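PDB 2QDL: chemotaxis signal transduction protein from Thermoanaerobacter tengcongensis, which probably serves as the CheW scaffold of bacterial chemotaxis, coupling chemoreceptors to the histidine kinase CheA. Local coordinates for residues E33-T41 / E51-K59; I60-K68 / Q91-A99. One frame throughout, in Å; residues are numbered along the deposited sequence.

Interaction 1 of 2, residues E33-T41 / E51-K59; sequences EVVKDVSIT and EGIINLRGK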
loop_
_atom_site.group_PDB
_atom_site.type_symbol
_atom_site.label_atom_id
_atom_site.label_comp_id
_atom_site.label_asym_id
_atom_site.label_seq_id
_atom_site.Cartn_x
_atom_site.Cartn_y
_atom_site.Cartn_z
ATOM N N GLU A 33 -4.874 -9.608 2.362
ATOM C CA GLU A 33 -6.301 -9.461 2.471
ATOM C C GLU A 33 -6.661 -7.981 2.493
ATOM O O GLU A 33 -5.788 -7.111 2.541
ATOM C CB GLU A 33 -6.895 -10.254 3.675
ATOM C CG GLU A 33 -6.634 -9.759 5.043
ATOM C CD GLU A 33 -7.034 -10.760 6.139
ATOM O OE1 GLU A 33 -6.147 -11.500 6.591
ATOM O OE2 GLU A 33 -8.215 -10.795 6.553
ATOM N N VAL A 34 -7.955 -7.721 2.403
ATOM C CA VAL A 34 -8.475 -6.389 2.413
ATOM C C VAL A 34 -9.632 -6.382 3.407
ATOM O O VAL A 34 -10.625 -7.105 3.220
ATOM C CB VAL A 34 -9.024 -5.982 1.030
ATOM C CG1 VAL A 34 -9.492 -4.546 1.075
ATOM C CG2 VAL A 34 -7.967 -6.172 -0.078
ATOM N N VAL A 35 -9.501 -5.577 4.454
ATOM C CA VAL A 35 -10.559 -5.451 5.471
ATOM C C VAL A 35 -11.185 -4.060 5.399
ATOM O O VAL A 35 -10.594 -3.152 4.850
ATOM C CB VAL A 35 -10.032 -5.775 6.926
ATOM C CG1 VAL A 35 -9.412 -7.195 6.998
ATOM C CG2 VAL A 35 -9.027 -4.794 7.373
ATOM N N LYS A 36 -12.376 -3.882 5.948
ATOM C CA LYS A 36 -12.934 -2.516 6.056
ATOM C C LYS A 36 -12.171 -1.507 6.973
ATOM O O LYS A 36 -11.588 -1.896 8.013
ATOM C CB LYS A 36 -14.404 -2.572 6.411
ATOM C CG LYS A 36 -15.190 -3.205 5.277
ATOM C CD LYS A 36 -16.658 -3.282 5.628
ATOM C CE LYS A 36 -17.472 -3.946 4.551
ATOM N NZ LYS A 36 -18.643 -4.577 5.235
ATOM N N ASP A 37 -12.188 -0.223 6.562
ATOM C CA ASP A 37 -11.545 0.881 7.289
ATOM C C ASP A 37 -12.414 1.275 8.487
ATOM O O ASP A 37 -13.021 2.349 8.497
ATOM C CB ASP A 37 -11.319 2.090 6.361
ATOM C CG ASP A 37 -10.680 3.304 7.074
ATOM O OD1 ASP A 37 -10.419 3.227 8.282
ATOM O OD2 ASP A 37 -10.424 4.345 6.419
ATOM N N VAL A 38 -12.471 0.398 9.485
ATOM C CA VAL A 38 -13.253 0.633 10.702
ATOM C C VAL A 38 -12.573 0.054 11.964
ATOM O O VAL A 38 -11.779 -0.918 11.902
ATOM C CB VAL A 38 -14.745 0.136 10.576
ATOM C CG1 VAL A 38 -15.455 0.198 11.916
ATOM C CG2 VAL A 38 -15.513 0.989 9.586
ATOM N N SER A 39 -12.903 0.679 13.100
ATOM C CA SER A 39 -12.371 0.295 14.417
ATOM C C SER A 39 -10.845 0.260 14.453
ATOM O O SER A 39 -10.225 -0.722 14.868
ATOM C CB SER A 39 -13.010 -1.007 14.908
ATOM O OG SER A 39 -14.204 -0.718 15.641
ATOM N N ILE A 40 -10.252 1.351 13.989
ATOM C CA ILE A 40 -8.840 1.604 14.231
ATOM C C ILE A 40 -8.770 2.256 15.611
ATOM O O ILE A 40 -9.472 3.227 15.884
ATOM C CB ILE A 40 -8.170 2.470 13.121
ATOM C CG1 ILE A 40 -8.340 1.787 11.755
ATOM C CG2 ILE A 40 -6.679 2.653 13.404
ATOM C CD1 ILE A 40 -7.884 2.620 10.627
ATOM N N THR A 41 -7.981 1.657 16.495
ATOM C CA THR A 41 -7.802 2.206 17.817
ATOM C C THR A 41 -6.518 2.998 17.803
ATOM O O THR A 41 -5.434 2.456 17.552
ATOM C CB THR A 41 -7.773 1.109 18.914
ATOM O OG1 THR A 41 -8.923 0.265 18.772
ATOM C CG2 THR A 41 -7.783 1.743 20.312
ATOM N N GLU A 51 -2.004 5.539 12.176
ATOM C CA GLU A 51 -3.371 5.825 12.580
ATOM C C GLU A 51 -3.727 5.090 13.855
ATOM O O GLU A 51 -4.527 5.574 14.655
ATOM C CB GLU A 51 -4.362 5.442 11.472
ATOM C CG GLU A 51 -5.777 5.992 11.721
ATOM C CD GLU A 51 -5.811 7.526 11.762
ATOM O OE1 GLU A 51 -4.966 8.156 11.085
ATOM O OE2 GLU A 51 -6.691 8.086 12.458
ATOM N N GLY A 52 -3.161 3.891 14.022
ATOM C CA GLY A 52 -3.462 3.079 15.174
ATOM C C GLY A 52 -3.362 1.610 14.916
ATOM O O GLY A 52 -2.575 1.162 14.091
ATOM N N ILE A 53 -4.171 0.849 15.626
ATOM C CA ILE A 53 -4.131 -0.566 15.469
ATOM C C ILE A 53 -5.508 -1.156 15.268
ATOM O O ILE A 53 -6.512 -0.579 15.673
ATOM C CB ILE A 53 -3.353 -1.263 16.649
ATOM C CG1 ILE A 53 -1.864 -0.935 16.574
ATOM C CG2 ILE A 53 -3.449 -2.759 16.535
ATOM C CD1 ILE A 53 -1.109 -1.312 17.823
ATOM N N ILE A 54 -5.537 -2.304 14.607
ATOM C CA ILE A 54 -6.741 -3.127 14.520
ATOM C C ILE A 54 -6.481 -4.505 15.160
ATOM O O ILE A 54 -5.351 -5.005 15.213
ATOM C CB ILE A 54 -7.272 -3.282 13.057
ATOM C CG1 ILE A 54 -6.186 -3.860 12.127
ATOM C CG2 ILE A 54 -7.840 -1.942 12.545
ATOM C CD1 ILE A 54 -6.742 -4.432 10.832
ATOM N N ASN A 55 -7.547 -5.089 15.674
ATOM C CA ASN A 55 -7.504 -6.424 16.209
ATOM C C ASN A 55 -8.108 -7.330 15.165
ATOM O O ASN A 55 -9.335 -7.348 14.989
ATOM C CB ASN A 55 -8.307 -6.509 17.511
ATOM C CG ASN A 55 -8.468 -7.932 17.988
ATOM O OD1 ASN A 55 -7.837 -8.824 17.477
ATOM N ND2 ASN A 55 -9.313 -8.139 18.974
ATOM N N LEU A 56 -7.262 -8.047 14.445
ATOM C CA LEU A 56 -7.764 -8.887 13.360
ATOM C C LEU A 56 -7.590 -10.343 13.742
ATOM O O LEU A 56 -6.477 -10.820 13.791
ATOM C CB LEU A 56 -7.055 -8.568 12.036
ATOM C CG LEU A 56 -7.524 -9.389 10.835
ATOM C CD1 LEU A 56 -9.009 -9.148 10.565
ATOM C CD2 LEU A 56 -6.694 -9.094 9.591
ATOM N N ARG A 57 -8.699 -11.013 14.065
ATOM C CA ARG A 57 -8.697 -12.416 14.522
ATOM C C ARG A 57 -7.721 -12.688 15.679
ATOM O O ARG A 57 -7.057 -13.724 15.699
ATOM C CB ARG A 57 -8.406 -13.373 13.345
ATOM C CG ARG A 57 -9.476 -13.368 12.273
ATOM C CD ARG A 57 -9.228 -14.468 11.195
ATOM N NE ARG A 57 -8.176 -14.045 10.295
ATOM C CZ ARG A 57 -8.340 -13.275 9.212
ATOM N NH1 ARG A 57 -9.534 -12.851 8.838
ATOM N NH2 ARG A 57 -7.286 -12.929 8.503
ATOM N N GLY A 58 -7.617 -11.750 16.620
ATOM C CA GLY A 58 -6.770 -11.929 17.807
ATOM C C GLY A 58 -5.358 -11.403 17.649
ATOM O O GLY A 58 -4.558 -11.496 18.578
ATOM N N LYS A 59 -5.028 -10.873 16.466
ATOM C CA LYS A 59 -3.698 -10.284 16.254
ATOM C C LYS A 59 -3.719 -8.763 16.154
ATOM O O LYS A 59 -4.606 -8.169 15.520
ATOM C CB LYS A 59 -2.968 -10.842 15.021
ATOM C CG LYS A 59 -3.205 -12.337 14.669
ATOM C CD LYS A 59 -3.037 -13.358 15.826
ATOM C CE LYS A 59 -1.707 -13.270 16.549
ATOM N NZ LYS A 59 -1.710 -14.188 17.742
HETATM O O HOH W 1 -9.924 -3.526 15.957
#
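Glu33 and Arg57 meet in a salt bridge in which the carboxylate lies almost in one plane with the guanidinium, 13° apart. Arg57 NH2 takes up both oxygens, Glu33 OE1 at 2.6 Å and Glu33 OE2 at 3.0 Å, each through its syn lone pair; a third, weak bond runs from Arg57 NH1 to Glu33 OE2. A glutamine in place of Glu33 brings no negative charge, which would probably leave Arg57 without its mate and its guanidinium freer to swing away. Beside this polar edge, Val35 CG1 and Leu56 CD1 reach toward each other tip to tip at 4.1 Å, and Val35 CG2 approaches Ile54 CD1. Valine, isoleucine and leucine suit this place because their methyls span the gap between strands whose axes pass no closer than 10.5 Å. Farther along, the segments close up: Thr41 N donates to Ile53 O at 2.8 Å, nearly straight at 173°, and Ile53 N returns a bond to Thr41 O.

This lone antiparallel bridge sets the loop after strand 33-36 against strand 50-56, which forms a beta hairpin with strand 59-65 through the type I' turn Leu56 to Lys59, all within the CheW-like domain. Arg57 in that turn has positive phi, and Gly58 has backbone angles that call for glycine.

With chi1 at -57°, Ile40 turns CG2 over Gly52, 3.7 Å from its CA, and CG1 toward Ile54 CG2 at 3.8 Å. Glycine is required at Gly52 twice over: its backbone angles would jam a CB against the preceding carbonyl, and that CB would also clash with Thr41 O. A water links Ser39 O to Asn55 N. Behind these contacts, backbone bonds from Glu33 to Ile85 and from Val35 to Ile83 hold strand 33-36, while Ile54 also packs on Ile83.

Interaction 2 of 2, residues I60-K68 / Q91-A99; sequences IIPVIDLKK and QKAGLIVDA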
loop_
_atom_site.group_PDB
_atom_site.type_symbol
_atom_site.label_atom_id
_atom_site.label_comp_id
_atom_site.label_asym_id
_atom_site.label_seq_id
_atom_site.Cartn_x
_atom_site.Cartn_y
_atom_site.Cartn_z
ATOM N N ILE A 60 -2.705 -8.161 16.768
ATOM C CA ILE A 60 -2.480 -6.726 16.744
ATOM C C ILE A 60 -1.845 -6.350 15.403
ATOM O O ILE A 60 -0.760 -6.820 15.077
ATOM C CB ILE A 60 -1.528 -6.272 17.905
ATOM C CG1 ILE A 60 -2.231 -6.309 19.259
ATOM C CG2 ILE A 60 -0.971 -4.864 17.644
ATOM C CD1 ILE A 60 -3.586 -5.559 19.268
ATOM N N ILE A 61 -2.520 -5.487 14.642
ATOM C CA ILE A 61 -1.994 -5.050 13.348
ATOM C C ILE A 61 -1.906 -3.527 13.293
ATOM O O ILE A 61 -2.941 -2.842 13.318
ATOM C CB ILE A 61 -2.825 -5.611 12.129
ATOM C CG1 ILE A 61 -2.795 -7.157 12.136
ATOM C CG2 ILE A 61 -2.295 -5.013 10.796
ATOM C CD1 ILE A 61 -3.397 -7.810 10.908
ATOM N N PRO A 62 -0.668 -2.993 13.199
ATOM C CA PRO A 62 -0.519 -1.552 13.057
ATOM C C PRO A 62 -0.962 -1.052 11.669
ATOM O O PRO A 62 -0.621 -1.648 10.658
ATOM C CB PRO A 62 0.984 -1.327 13.295
ATOM C CG PRO A 62 1.612 -2.571 12.850
ATOM C CD PRO A 62 0.647 -3.680 13.224
ATOM N N VAL A 63 -1.708 0.046 11.660
ATOM C CA VAL A 63 -2.287 0.611 10.457
ATOM C C VAL A 63 -1.701 1.990 10.169
ATOM O O VAL A 63 -1.683 2.854 11.008
ATOM C CB VAL A 63 -3.820 0.720 10.538
ATOM C CG1 VAL A 63 -4.378 1.153 9.177
ATOM C CG2 VAL A 63 -4.420 -0.607 10.969
ATOM N N ILE A 64 -1.195 2.156 8.953
ATOM C CA ILE A 64 -0.636 3.424 8.509
ATOM C C ILE A 64 -1.642 4.127 7.596
ATOM O O ILE A 64 -2.318 3.497 6.758
ATOM C CB ILE A 64 0.743 3.203 7.791
ATOM C CG1 ILE A 64 1.312 4.495 7.226
ATOM C CG2 ILE A 64 0.606 2.271 6.628
ATOM C CD1 ILE A 64 2.820 4.411 7.017
ATOM N N ASP A 65 -1.735 5.439 7.788
ATOM C CA ASP A 65 -2.439 6.311 6.884
ATOM C C ASP A 65 -1.405 6.767 5.869
ATOM O O ASP A 65 -0.500 7.530 6.212
ATOM C CB ASP A 65 -3.119 7.483 7.639
ATOM C CG ASP A 65 -3.887 8.435 6.683
ATOM O OD1 ASP A 65 -3.331 8.801 5.619
ATOM O OD2 ASP A 65 -5.013 8.841 6.999
ATOM N N LEU A 66 -1.507 6.244 4.638
ATOM C CA LEU A 66 -0.557 6.545 3.541
ATOM C C LEU A 66 -0.529 8.014 3.130
ATOM O O LEU A 66 0.525 8.531 2.769
ATOM C CB LEU A 66 -0.835 5.667 2.301
ATOM C CG LEU A 66 -0.714 4.149 2.478
ATOM C CD1 LEU A 66 -1.067 3.431 1.172
ATOM C CD2 LEU A 66 0.705 3.746 2.955
ATOM N N LYS A 67 -1.673 8.688 3.162
ATOM C CA LYS A 67 -1.727 10.125 2.838
ATOM C C LYS A 67 -0.884 10.937 3.800
ATOM O O LYS A 67 -0.166 11.838 3.364
ATOM C CB LYS A 67 -3.152 10.645 2.845
ATOM C CG LYS A 67 -4.051 10.057 1.752
ATOM C CD LYS A 67 -5.475 10.509 1.999
ATOM C CE LYS A 67 -6.448 9.558 1.356
ATOM N NZ LYS A 67 -7.859 9.814 1.763
ATOM N N LYS A 68 -0.931 10.579 5.089
ATOM C CA LYS A 68 -0.119 11.232 6.115
ATOM C C LYS A 68 1.356 10.845 5.986
ATOM O O LYS A 68 2.260 11.682 6.177
ATOM C CB LYS A 68 -0.633 10.880 7.505
ATOM C CG LYS A 68 -2.052 11.280 7.741
ATOM C CD LYS A 68 -2.465 11.004 9.204
ATOM C CE LYS A 68 -3.927 11.280 9.375
ATOM N NZ LYS A 68 -4.326 10.985 10.749
ATOM N N GLN A 91 6.188 -9.238 9.288
ATOM C CA GLN A 91 5.142 -8.773 10.203
ATOM C C GLN A 91 3.936 -8.249 9.441
ATOM O O GLN A 91 4.093 -7.601 8.397
ATOM C CB GLN A 91 5.682 -7.645 11.090
ATOM C CG GLN A 91 6.936 -8.041 11.891
ATOM C CD GLN A 91 6.632 -9.165 12.870
ATOM O OE1 GLN A 91 5.571 -9.185 13.509
ATOM N NE2 GLN A 91 7.549 -10.118 12.975
ATOM N N LYS A 92 2.737 -8.493 9.974
ATOM C CA LYS A 92 1.512 -7.952 9.387
ATOM C C LYS A 92 1.359 -6.438 9.612
ATOM O O LYS A 92 1.605 -5.927 10.709
ATOM C CB LYS A 92 0.274 -8.680 9.909
ATOM C CG LYS A 92 0.145 -10.118 9.434
ATOM C CD LYS A 92 -1.321 -10.561 9.322
ATOM C CE LYS A 92 -1.462 -12.040 8.887
ATOM N NZ LYS A 92 -0.450 -12.476 7.847
ATOM N N ALA A 93 0.942 -5.735 8.558
ATOM C CA ALA A 93 0.695 -4.298 8.617
ATOM C C ALA A 93 -0.549 -3.988 7.788
ATOM O O ALA A 93 -0.932 -4.787 6.919
ATOM C CB ALA A 93 1.929 -3.524 8.112
ATOM N N GLY A 94 -1.210 -2.870 8.105
ATOM C CA GLY A 94 -2.392 -2.413 7.395
ATOM C C GLY A 94 -2.145 -1.055 6.753
ATOM O O GLY A 94 -1.533 -0.161 7.355
ATOM N N LEU A 95 -2.593 -0.908 5.513
ATOM C CA LEU A 95 -2.477 0.356 4.781
ATOM C C LEU A 95 -3.894 0.816 4.456
ATOM O O LEU A 95 -4.674 0.065 3.848
ATOM C CB LEU A 95 -1.669 0.173 3.488
ATOM C CG LEU A 95 -0.356 -0.640 3.497
ATOM C CD1 LEU A 95 0.258 -0.629 2.121
ATOM C CD2 LEU A 95 0.632 -0.069 4.473
ATOM N N ILE A 96 -4.220 2.041 4.886
ATOM C CA ILE A 96 -5.506 2.665 4.571
ATOM C C ILE A 96 -5.498 3.128 3.128
ATOM O O ILE A 96 -4.535 3.733 2.649
ATOM C CB ILE A 96 -5.834 3.853 5.537
ATOM C CG1 ILE A 96 -5.934 3.354 6.977
ATOM C CG2 ILE A 96 -7.140 4.605 5.125
ATOM C CD1 ILE A 96 -5.850 4.463 7.990
ATOM N N VAL A 97 -6.591 2.815 2.434
ATOM C CA VAL A 97 -6.811 3.242 1.043
ATOM C C VAL A 97 -8.266 3.728 0.907
ATOM O O VAL A 97 -9.138 3.233 1.606
ATOM C CB VAL A 97 -6.485 2.095 0.001
ATOM C CG1 VAL A 97 -5.100 1.532 0.213
ATOM C CG2 VAL A 97 -7.508 0.944 0.056
ATOM N N ASP A 98 -8.520 4.659 -0.007
ATOM C CA ASP A 98 -9.873 5.168 -0.255
ATOM C C ASP A 98 -10.763 4.154 -0.956
ATOM O O ASP A 98 -11.960 4.177 -0.783
ATOM C CB ASP A 98 -9.860 6.489 -1.073
ATOM C CG ASP A 98 -9.217 7.628 -0.322
ATOM O OD1 ASP A 98 -9.181 7.568 0.920
ATOM O OD2 ASP A 98 -8.771 8.591 -0.970
ATOM N N ALA A 99 -10.182 3.289 -1.769
ATOM C CA ALA A 99 -10.969 2.275 -2.485
ATOM C C ALA A 99 -10.032 1.387 -3.253
ATOM O O ALA A 99 -8.995 1.827 -3.699
ATOM C CB ALA A 99 -11.976 2.950 -3.470
HETATM O O HOH W 2 -4.004 6.152 3.349
#
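Pro62 O accepts from Gly94 N at 2.9 Å, the first of three backbone bonds joining the parallel strands. Gly94 O then takes Ile64 N at 2.8 Å, and Ile64 O takes Ile96 N at 3.0 Å, nearly along the C=O axis. The ring of Pro62 puts CD, 3.5 Å from Lys92 O, where an N-H would be, so the run of bonds starts only at its carbonyl.

Among the apolar contacts, Val63 CG1 meets Ile96 CG1 tightly at 3.5 Å, the side chains crossing at about a right angle. Gly94 suits its place since a CB would press on Val63 CG2. Ile61 CD1 lies against the aliphatic part of Lys92, 3.8 Å from CD, and Leu66 CD1 touches Leu95 CB.

The charged contact is a salt bridge, Lys67 NZ to Asp98 OD1 at 2.7 Å through the syn lone pair. The extended lysine chain (chi2 172°) carries NZ there; NZ also donates to Arg75 O, while Asp98 OD2 accepts from Ala20 N.

Within 60-68, Asp65 is the N-cap of helix 66-70: its OD1 accepts from Lys68 N at 3.0 Å, from above the carboxylate plane, and aspartate suits because its carboxylate can take a first-turn backbone N-H.

Strand 59-65 thus lies between strands 50-56 and 91-106 in the mixed sheet; strand 82-88 flanks 91-106 beyond, and Leu66 at the helix start packs on Phe17 and Leu19 of strand 12-19.

Interactions 1 and 2, whose centres are about 9 Å apart, share the sheet through neighbouring strands 50-56 and 59-65. Gly52 O and Val63 N lie 2.8 Å apart, probably hydrogen-bonded, within a classic beta bulge in which Glu51 and Gly52 both face Val63. The charged tie runs from Glu51 OE1 to Lys68 NZ, a 2.9 Å salt bridge that connects the strand of interaction 1 to the helix capped in interaction 2. Ile96 adds an apolar connection, since Ile40 and Glu51 both touch it. Interaction 1 lies toward the surface and interaction 2 is buried: the hairpin carries the surface loop 37-41 on strand 50-56 and pairs with buried strand 91-106 through strand 59-65.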